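Local coordinates for thrombospondin related anonymous protein (Plasmodium falciparum, PDB 4F1J) that probably serves in parasite cell adhesion through its von Willebrand factor A domain, the part present here, which binds magnesium, at residues L10-D15 / V119-G124; A46-A51 / A68-E73. One frame throughout, in Å; residues are numbered along the deposited sequence.

Contact 1: residues L10-D15 / V119-G124; sequences LYLLMD and VILTDG. With MG (magnesium ion), chain C; EDO (1,2-ethanediol), chain J.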
ATOM      1  N   LEU A  10      -2.352   4.267  -8.096  1.00  8.66           N
ATOM      2  CA  LEU A  10      -1.856   3.996  -6.737  1.00  7.98           C
ATOM      3  C   LEU A  10      -2.331   2.607  -6.333  1.00  7.98           C
ATOM      4  O   LEU A  10      -3.526   2.338  -6.307  1.00  7.34           O
ATOM      5  CB  LEU A  10      -2.338   5.068  -5.746  1.00  8.34           C
ATOM      6  CG  LEU A  10      -1.707   5.107  -4.359  1.00  8.28           C
ATOM      7  CD1 LEU A  10      -1.956   6.445  -3.662  1.00 10.73           C
ATOM      8  CD2 LEU A  10      -2.240   3.927  -3.487  1.00  9.11           C
ATOM      9  N   TYR A  11      -1.369   1.729  -6.095  1.00  7.57           N
ATOM     10  CA  TYR A  11      -1.595   0.334  -5.785  1.00  7.40           C
ATOM     11  C   TYR A  11      -1.403   0.132  -4.285  1.00  7.82           C
ATOM     12  O   TYR A  11      -0.264   0.009  -3.759  1.00  7.81           O
ATOM     13  CB  TYR A  11      -0.649  -0.610  -6.554  1.00  7.80           C
ATOM     14  CG  TYR A  11      -0.646  -0.416  -8.044  1.00  6.98           C
ATOM     15  CD1 TYR A  11       0.126   0.583  -8.638  1.00  8.93           C
ATOM     16  CD2 TYR A  11      -1.431  -1.178  -8.859  1.00  6.73           C
ATOM     17  CE1 TYR A  11       0.102   0.782 -10.013  1.00  8.77           C
ATOM     18  CE2 TYR A  11      -1.452  -0.999 -10.224  1.00  8.56           C
ATOM     19  CZ  TYR A  11      -0.672  -0.023 -10.804  1.00  9.59           C
ATOM     20  OH  TYR A  11      -0.745   0.160 -12.183  1.00  9.63           O
ATOM     21  N   LEU A  12      -2.537   0.088  -3.600  1.00  7.73           N
ATOM     22  CA  LEU A  12      -2.570  -0.161  -2.157  1.00  7.46           C
ATOM     23  C   LEU A  12      -2.489  -1.680  -1.877  1.00  7.51           C
ATOM     24  O   LEU A  12      -3.377  -2.446  -2.286  1.00  8.26           O
ATOM     25  CB  LEU A  12      -3.845   0.456  -1.550  1.00  7.75           C
ATOM     26  CG  LEU A  12      -4.041   0.209  -0.053  1.00  8.81           C
ATOM     27  CD1 LEU A  12      -2.912   0.808   0.780  1.00  8.86           C
ATOM     28  CD2 LEU A  12      -5.450   0.771   0.363  1.00  8.73           C
ATOM     29  N   LEU A  13      -1.428  -2.118  -1.179  1.00  6.88           N
ATOM     30  CA  LEU A  13      -1.234  -3.530  -0.867  1.00  7.32           C
ATOM     31  C   LEU A  13      -1.330  -3.645   0.642  1.00  7.62           C
ATOM     32  O   LEU A  13      -0.461  -3.151   1.371  1.00  8.31           O
ATOM     33  CB  LEU A  13       0.143  -4.055  -1.347  1.00  7.35           C
ATOM     34  CG  LEU A  13       0.618  -3.686  -2.747  1.00 10.10           C
ATOM     35  CD1 LEU A  13       1.840  -4.496  -3.158  1.00  7.59           C
ATOM     36  CD2 LEU A  13      -0.436  -3.753  -3.828  1.00  9.82           C
ATOM     37  N   MET A  14      -2.401  -4.290   1.105  1.00  8.07           N
ATOM     38  CA  MET A  14      -2.737  -4.276   2.535  1.00  9.33           C
ATOM     39  C   MET A  14      -2.518  -5.665   3.144  1.00  9.01           C
ATOM     40  O   MET A  14      -3.233  -6.600   2.834  1.00  9.61           O
ATOM     41  CB  MET A  14      -4.183  -3.820   2.700  1.00  9.60           C
ATOM     42  CG  MET A  14      -4.639  -3.744   4.120  1.00 11.03           C
ATOM     43  SD  MET A  14      -6.324  -3.108   4.177  1.00 14.21           S
ATOM     44  CE  MET A  14      -6.540  -2.834   5.952  1.00 14.47           C
ATOM     45  N   ASP A  15      -1.483  -5.770   3.969  1.00  9.43           N
ATOM     46  CA  ASP A  15      -1.142  -6.974   4.717  1.00  9.62           C
ATOM     47  C   ASP A  15      -2.350  -7.357   5.573  1.00  9.23           C
ATOM     48  O   ASP A  15      -2.882  -6.510   6.300  1.00  9.79           O
ATOM     49  CB  ASP A  15       0.077  -6.619   5.549  1.00  9.89           C
ATOM     50  CG  ASP A  15       0.573  -7.725   6.486  1.00  9.36           C
ATOM     51  OD1 ASP A  15      -0.202  -8.577   6.966  1.00 10.62           O
ATOM     52  OD2 ASP A  15       1.775  -7.623   6.793  1.00  8.21           O
ATOM     53  N   VAL A 119       1.762   1.514  -2.418  1.00  7.38           N
ATOM     54  CA  VAL A 119       1.786   1.810  -0.988  1.00  7.15           C
ATOM     55  C   VAL A 119       1.427   0.555  -0.226  1.00  7.77           C
ATOM     56  O   VAL A 119       0.331  -0.013  -0.422  1.00  6.82           O
ATOM     57  CB  VAL A 119       0.829   2.920  -0.609  1.00  7.95           C
ATOM     58  CG1 VAL A 119       0.889   3.141   0.893  1.00  8.11           C
ATOM     59  CG2 VAL A 119       1.214   4.209  -1.350  1.00  9.19           C
ATOM     60  N   ILE A 120       2.389   0.095   0.578  1.00  7.13           N
ATOM     61  CA  ILE A 120       2.264  -1.134   1.362  1.00  6.99           C
ATOM     62  C   ILE A 120       1.933  -0.761   2.821  1.00  6.88           C
ATOM     63  O   ILE A 120       2.639   0.036   3.429  1.00  8.06           O
ATOM     64  CB  ILE A 120       3.576  -1.951   1.323  1.00  7.20           C
ATOM     65  CG1 ILE A 120       3.837  -2.533  -0.066  1.00  6.33           C
ATOM     66  CG2 ILE A 120       3.513  -3.062   2.361  1.00  6.73           C
ATOM     67  CD1 ILE A 120       5.352  -2.720  -0.413  1.00  7.56           C
ATOM     68  N   LEU A 121       0.876  -1.350   3.377  1.00  6.83           N
ATOM     69  CA  LEU A 121       0.595  -1.305   4.814  1.00  8.30           C
ATOM     70  C   LEU A 121       0.952  -2.686   5.381  1.00  7.98           C
ATOM     71  O   LEU A 121       0.418  -3.692   4.932  1.00  8.64           O
ATOM     72  CB  LEU A 121      -0.872  -0.977   5.079  1.00  8.60           C
ATOM     73  CG  LEU A 121      -1.494   0.245   4.394  1.00 10.21           C
ATOM     74  CD1 LEU A 121      -2.956   0.401   4.866  1.00 11.42           C
ATOM     75  CD2 LEU A 121      -0.657   1.481   4.612  1.00 11.93           C
ATOM     76  N   THR A 122       1.919  -2.757   6.301  1.00  8.77           N
ATOM     77  CA  THR A 122       2.364  -4.084   6.766  1.00  8.18           C
ATOM     78  C   THR A 122       2.716  -4.081   8.235  1.00  8.76           C
ATOM     79  O   THR A 122       3.180  -3.093   8.753  1.00  7.94           O
ATOM     80  CB  THR A 122       3.558  -4.598   5.918  1.00  9.11           C
ATOM     81  OG1 THR A 122       3.813  -6.001   6.185  1.00  8.80           O
ATOM     82  CG2 THR A 122       4.814  -3.747   6.135  1.00  9.24           C
ATOM     83  N   ASP A 123       2.529  -5.226   8.886  1.00  8.50           N
ATOM     84  CA  ASP A 123       2.944  -5.389  10.292  1.00  9.07           C
ATOM     85  C   ASP A 123       4.037  -6.453  10.455  1.00  9.95           C
ATOM     86  O   ASP A 123       4.274  -6.933  11.569  1.00 10.37           O
ATOM     87  CB  ASP A 123       1.736  -5.750  11.150  1.00  9.32           C
ATOM     88  CG  ASP A 123       1.437  -7.236  11.187  1.00 10.43           C
ATOM     89  OD1 ASP A 123       1.671  -7.965  10.171  1.00  6.80           O
ATOM     90  OD2 ASP A 123       0.895  -7.658  12.229  1.00 11.05           O
ATOM     91  N   GLY A 124       4.673  -6.830   9.354  1.00  9.69           N
ATOM     92  CA  GLY A 124       5.656  -7.911   9.383  1.00  9.75           C
ATOM     93  C   GLY A 124       6.727  -7.799   8.326  1.00 11.00           C
ATOM     94  O   GLY A 124       6.857  -6.791   7.625  1.00 10.49           O
TER
HETATM   95 MG    MG C 301       2.088  -9.976  10.072  1.00 11.29          MG
HETATM   96  C1  EDO J 308      -0.891  -4.021   8.528  1.00 24.46           C
HETATM   97  O1  EDO J 308      -0.671  -5.429   8.389  1.00 22.37           O
HETATM   98  C2  EDO J 308      -2.368  -3.698   8.322  1.00 23.69           C
HETATM   99  O2  EDO J 308      -2.809  -3.995   7.004  1.00 24.42           O
HETATM  100  O   HOH W   1       2.974  -9.488   8.187  1.00  8.55           O
HETATM  101  O   HOH W   2       3.690  -9.765  11.303  1.00  9.83           O
HETATM  102  O   HOH W   3       2.601 -11.887  10.030  1.00  9.71           O

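Contact 2: residues A46-A51 / A68-E73; sequences AIHLYA and ASKNKE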
ATOM      1  N   ALA A  46      -7.097  12.323 -12.010  1.00 12.27           N
ATOM      2  CA  ALA A  46      -6.181  12.407 -10.895  1.00 11.59           C
ATOM      3  C   ALA A  46      -5.834  10.988 -10.479  1.00 11.15           C
ATOM      4  O   ALA A  46      -5.344  10.197 -11.289  1.00 10.33           O
ATOM      5  CB  ALA A  46      -6.797  13.212  -9.752  1.00 12.14           C
ATOM      6  N   ILE A  47      -6.036  10.662  -9.211  1.00 10.97           N
ATOM      7  CA  ILE A  47      -5.635   9.355  -8.696  1.00 10.83           C
ATOM      8  C   ILE A  47      -6.640   8.270  -9.084  1.00 11.00           C
ATOM      9  O   ILE A  47      -7.862   8.456  -9.009  1.00 11.59           O
ATOM     10  CB  ILE A  47      -5.487   9.366  -7.131  1.00 10.33           C
ATOM     11  CG1 ILE A  47      -4.617  10.525  -6.637  1.00 13.87           C
ATOM     12  CG2 ILE A  47      -4.973   7.992  -6.636  1.00 10.16           C
ATOM     13  CD1 ILE A  47      -3.221  10.434  -6.948  1.00 15.39           C
ATOM     14  N   HIS A  48      -6.115   7.127  -9.527  1.00 10.30           N
ATOM     15  CA  HIS A  48      -6.899   5.928  -9.697  1.00 10.06           C
ATOM     16  C   HIS A  48      -6.315   4.896  -8.728  1.00 10.07           C
ATOM     17  O   HIS A  48      -5.124   4.551  -8.821  1.00  9.99           O
ATOM     18  CB  HIS A  48      -6.793   5.339 -11.105  1.00 10.23           C
ATOM     19  CG  HIS A  48      -7.398   6.183 -12.192  1.00 10.77           C
ATOM     20  ND1 HIS A  48      -7.707   5.664 -13.434  1.00 12.51           N
ATOM     21  CD2 HIS A  48      -7.712   7.501 -12.250  1.00 10.90           C
ATOM     22  CE1 HIS A  48      -8.207   6.621 -14.200  1.00 11.33           C
ATOM     23  NE2 HIS A  48      -8.209   7.746 -13.512  1.00 10.88           N
ATOM     24  N   LEU A  49      -7.173   4.383  -7.847  1.00  9.22           N
ATOM     25  CA  LEU A  49      -6.806   3.391  -6.849  1.00  8.36           C
ATOM     26  C   LEU A  49      -6.979   1.964  -7.309  1.00  7.98           C
ATOM     27  O   LEU A  49      -7.966   1.604  -7.942  1.00  7.57           O
ATOM     28  CB  LEU A  49      -7.676   3.594  -5.594  1.00  8.72           C
ATOM     29  CG  LEU A  49      -7.405   2.682  -4.401  1.00  8.20           C
ATOM     30  CD1 LEU A  49      -6.062   3.008  -3.764  1.00  7.17           C
ATOM     31  CD2 LEU A  49      -8.591   2.872  -3.424  1.00  8.11           C
ATOM     32  N   TYR A  50      -6.000   1.134  -6.927  1.00  7.40           N
ATOM     33  CA  TYR A  50      -6.100  -0.324  -6.961  1.00  7.64           C
ATOM     34  C   TYR A  50      -5.863  -0.764  -5.526  1.00  7.48           C
ATOM     35  O   TYR A  50      -5.112  -0.130  -4.793  1.00  7.48           O
ATOM     36  CB  TYR A  50      -5.014  -0.912  -7.840  1.00  6.92           C
ATOM     37  CG  TYR A  50      -4.723  -2.396  -7.610  1.00  7.13           C
ATOM     38  CD1 TYR A  50      -3.809  -2.815  -6.623  1.00  6.20           C
ATOM     39  CD2 TYR A  50      -5.385  -3.367  -8.359  1.00  8.86           C
ATOM     40  CE1 TYR A  50      -3.532  -4.175  -6.450  1.00  5.98           C
ATOM     41  CE2 TYR A  50      -5.134  -4.732  -8.153  1.00  7.82           C
ATOM     42  CZ  TYR A  50      -4.211  -5.115  -7.197  1.00  8.03           C
ATOM     43  OH  TYR A  50      -3.961  -6.481  -7.026  1.00  7.95           O
ATOM     44  N   ALA A  51      -6.514  -1.839  -5.120  1.00  7.33           N
ATOM     45  CA  ALA A  51      -6.273  -2.366  -3.771  1.00  8.09           C
ATOM     46  C   ALA A  51      -6.282  -3.864  -3.786  1.00  8.14           C
ATOM     47  O   ALA A  51      -7.130  -4.492  -4.420  1.00  8.69           O
ATOM     48  CB  ALA A  51      -7.312  -1.827  -2.745  1.00  7.47           C
ATOM     49  N   ALA A  68     -14.963   2.281  -8.321  1.00 11.08           N
ATOM     50  CA  ALA A  68     -14.427   2.478  -6.976  1.00 11.10           C
ATOM     51  C   ALA A  68     -12.969   2.978  -6.999  1.00 11.06           C
ATOM     52  O   ALA A  68     -12.512   3.656  -6.103  1.00 12.45           O
ATOM     53  CB  ALA A  68     -14.527   1.198  -6.199  1.00 10.59           C
ATOM     54  N   SER A  69     -12.256   2.658  -8.066  1.00 11.47           N
ATOM     55  CA  SER A  69     -10.921   3.181  -8.289  1.00  9.98           C
ATOM     56  C   SER A  69     -10.856   4.702  -8.369  1.00 10.42           C
ATOM     57  O   SER A  69      -9.866   5.321  -7.970  1.00  9.39           O
ATOM     58  CB  SER A  69     -10.393   2.557  -9.587  1.00 10.19           C
ATOM     59  OG  SER A  69      -9.058   2.938  -9.892  1.00  9.37           O
ATOM     60  N   LYS A  70     -11.941   5.305  -8.874  1.00 10.93           N
ATOM     61  CA  LYS A  70     -12.014   6.725  -9.192  1.00 11.93           C
ATOM     62  C   LYS A  70     -13.021   7.511  -8.308  1.00 12.00           C
ATOM     63  O   LYS A  70     -13.238   8.706  -8.511  1.00 11.98           O
ATOM     64  CB  LYS A  70     -12.392   6.842 -10.672  1.00 12.05           C
ATOM     65  CG  LYS A  70     -11.287   6.344 -11.617  1.00 13.53           C
ATOM     66  CD  LYS A  70     -11.728   6.290 -13.082  1.00 13.53           C
ATOM     67  CE  LYS A  70     -12.877   5.367 -13.319  1.00 14.88           C
ATOM     68  NZ  LYS A  70     -13.012   5.023 -14.758  1.00 17.01           N
ATOM     69  N   ASN A  71     -13.595   6.845  -7.303  1.00 12.74           N
ATOM     70  CA  ASN A  71     -14.620   7.438  -6.443  1.00 12.99           C
ATOM     71  C   ASN A  71     -14.402   7.048  -4.993  1.00 12.91           C
ATOM     72  O   ASN A  71     -14.490   5.870  -4.640  1.00 12.97           O
ATOM     73  CB  ASN A  71     -16.009   7.010  -6.910  1.00 13.44           C
ATOM     74  CG  ASN A  71     -17.113   7.657  -6.102  1.00 15.46           C
ATOM     75  OD1 ASN A  71     -17.442   7.204  -5.025  1.00 16.71           O
ATOM     76  ND2 ASN A  71     -17.666   8.758  -6.615  1.00 20.45           N
ATOM     77  N   LYS A  72     -14.136   8.053  -4.164  1.00 13.35           N
ATOM     78  CA  LYS A  72     -13.783   7.818  -2.772  0.50 13.70           C
ATOM     79  C   LYS A  72     -14.879   7.115  -1.998  1.00 13.81           C
ATOM     80  O   LYS A  72     -14.612   6.190  -1.280  1.00 12.22           O
ATOM     81  CB  LYS A  72     -13.407   9.128  -2.084  0.50 13.79           C
ATOM     82  CG  LYS A  72     -12.130   9.745  -2.644  0.50 14.57           C
ATOM     83  CD  LYS A  72     -11.877  11.139  -2.087  0.50 14.76           C
ATOM     84  CE  LYS A  72     -11.201  11.077  -0.732  0.50 15.78           C
ATOM     85  NZ  LYS A  72     -10.645  12.386  -0.347  0.50 16.90           N
ATOM     86  N   GLU A  73     -16.127   7.559  -2.152  1.00 14.33           N
ATOM     87  CA  GLU A  73     -17.237   6.900  -1.441  1.00 14.84           C
ATOM     88  C   GLU A  73     -17.387   5.420  -1.790  1.00 13.90           C
ATOM     89  O   GLU A  73     -17.594   4.593  -0.907  1.00 15.17           O
ATOM     90  CB  GLU A  73     -18.548   7.640  -1.706  1.00 14.51           C
ATOM     91  CG  GLU A  73     -18.564   9.046  -1.085  1.00 15.37           C
TER

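Contact 1: residues L10-D15 / V119-G124
Asp15 and Thr122 meet at the C-terminal end of two adjacent parallel strands, where Thr122 OG1 donates to Asp15 OD2 at 2.7 Å, meeting the anti lone pair of OD2, turned away from OD1. The same oxygen takes a longer bond from Asp123 N, 3.3 Å from Asp15 OD2 and well above the carboxylate plane, and a third from a water on the magnesium ion. Asp15 OD1 is hydrogen-bonded to Ser17 OG, so both carboxylate oxygens have partners. Asp15 is thus a second-shell residue, holding a water that binds the magnesium at the MIDAS, the metal-ion-dependent adhesion site of von Willebrand factor A domains. The magnesium itself is held by Asp123 OD1 at 2.1 Å, three waters, and Ser17 and Ser19. With chi1 at 86°, Asp123 CG lies between its backbone N and carbonyl carbon, which puts OD1 on the magnesium; the carboxylate planes of Asp15 and Asp123 stand 89° apart, and Asp15 OD2 and Asp123 OD1, both acceptors, are not bonded.

Upstream, the backbones satisfy each other in a regular parallel ladder: Val119 N to Tyr11 O, Leu13 N to Val119 O (2.8 Å), Leu121 N to Leu13 O, and Asp15 N to Leu121 O. Asp15 O instead receives both hydroxyls of an ethanediol, probably from the crystallisation liquor. On one face Leu12 CD1 reaches Leu121 CG at 3.9 Å; on the other, Leu13 CD1 lies 4.2 Å from Ile120 CG1. Helix 22-38 covers the Leu12, Met14 and Leu121 face, helix 94-106 packs on Leu13, and strand 47-54 flanks strand 8-15 on its other edge.

Contact 2: residues A46-A51 / A68-E73
Ser69 and Leu49 are joined by two hydrogen bonds that run in opposite directions between loop and strand. Leu49 N donates to Ser69 O at 2.9 Å, almost straight at the hydrogen (178°), and Ser69 OG returns a short bond of 2.6 Å to Leu49 O. The serine hydroxyl gets there because it lies anti to its own backbone N (chi1 -177°), and its approach is tilted from the plane of the Leu49 carbonyl. Ser69 OG also has a hydrogen bond with His65 N, so this hydroxyl bonds both to the strand, at Leu49 O, and within its own loop, at His65 N. A weaker polar contact, from His48 CA to Ser69 O at 3.5 Å, gives the same carbonyl a second neighbour. Beside these bonds Leu49 CB makes a plain van der Waals approach of 3.7 Å to Ser69 O, and its side chain continues onto Ala75 of helix 72-80.

These bonds belong to the Rossmann-like alpha/beta fold of the von Willebrand factor A domain: strand 47-54 is followed by the antiparallel edge strand 58-62, and the chain then comes back through residues 68-71 before helix 72-80 starts. Asn71 occupies the N-cap of that helix, its OD1 accepting from Lys74 N.

The other interaction across the contact is CH-pi. Lys70 lays its aliphatic chain over one face of the His48 imidazole, CG being 3.8 Å from the ring centroid and only 7° off the normal, while CD comes to 3.7 Å from His48 CE1. The two side chains run side by side in the same direction. Their polar ends have partners beyond the pair: His48 NE2 is hydrogen-bonded to Glu44 O, and Lys70 NZ reaches His65 O and forms a salt bridge with Glu44.

The centres of the two contacts lie about 16 Å apart, and both involve the same mixed sheet, within a single von Willebrand factor A domain. Strand 8-15 of contact 1 adjoins strand 47-54 of contact 2, and the two pair directly, with probable hydrogen bonds between Leu10 O and Tyr50 N and between Leu12 N and Tyr50 O. Along the chain, segments 46-51 and 68-73 are nested inside the loop that 10-15 and 119-124 close. Contact 1 is central and runs up to the magnesium site, whereas contact 2 lies away from it, where the chain passes from edge strand 58-62 to helix 72-80. The sheet therefore connects the metal-binding end with this peripheral turn.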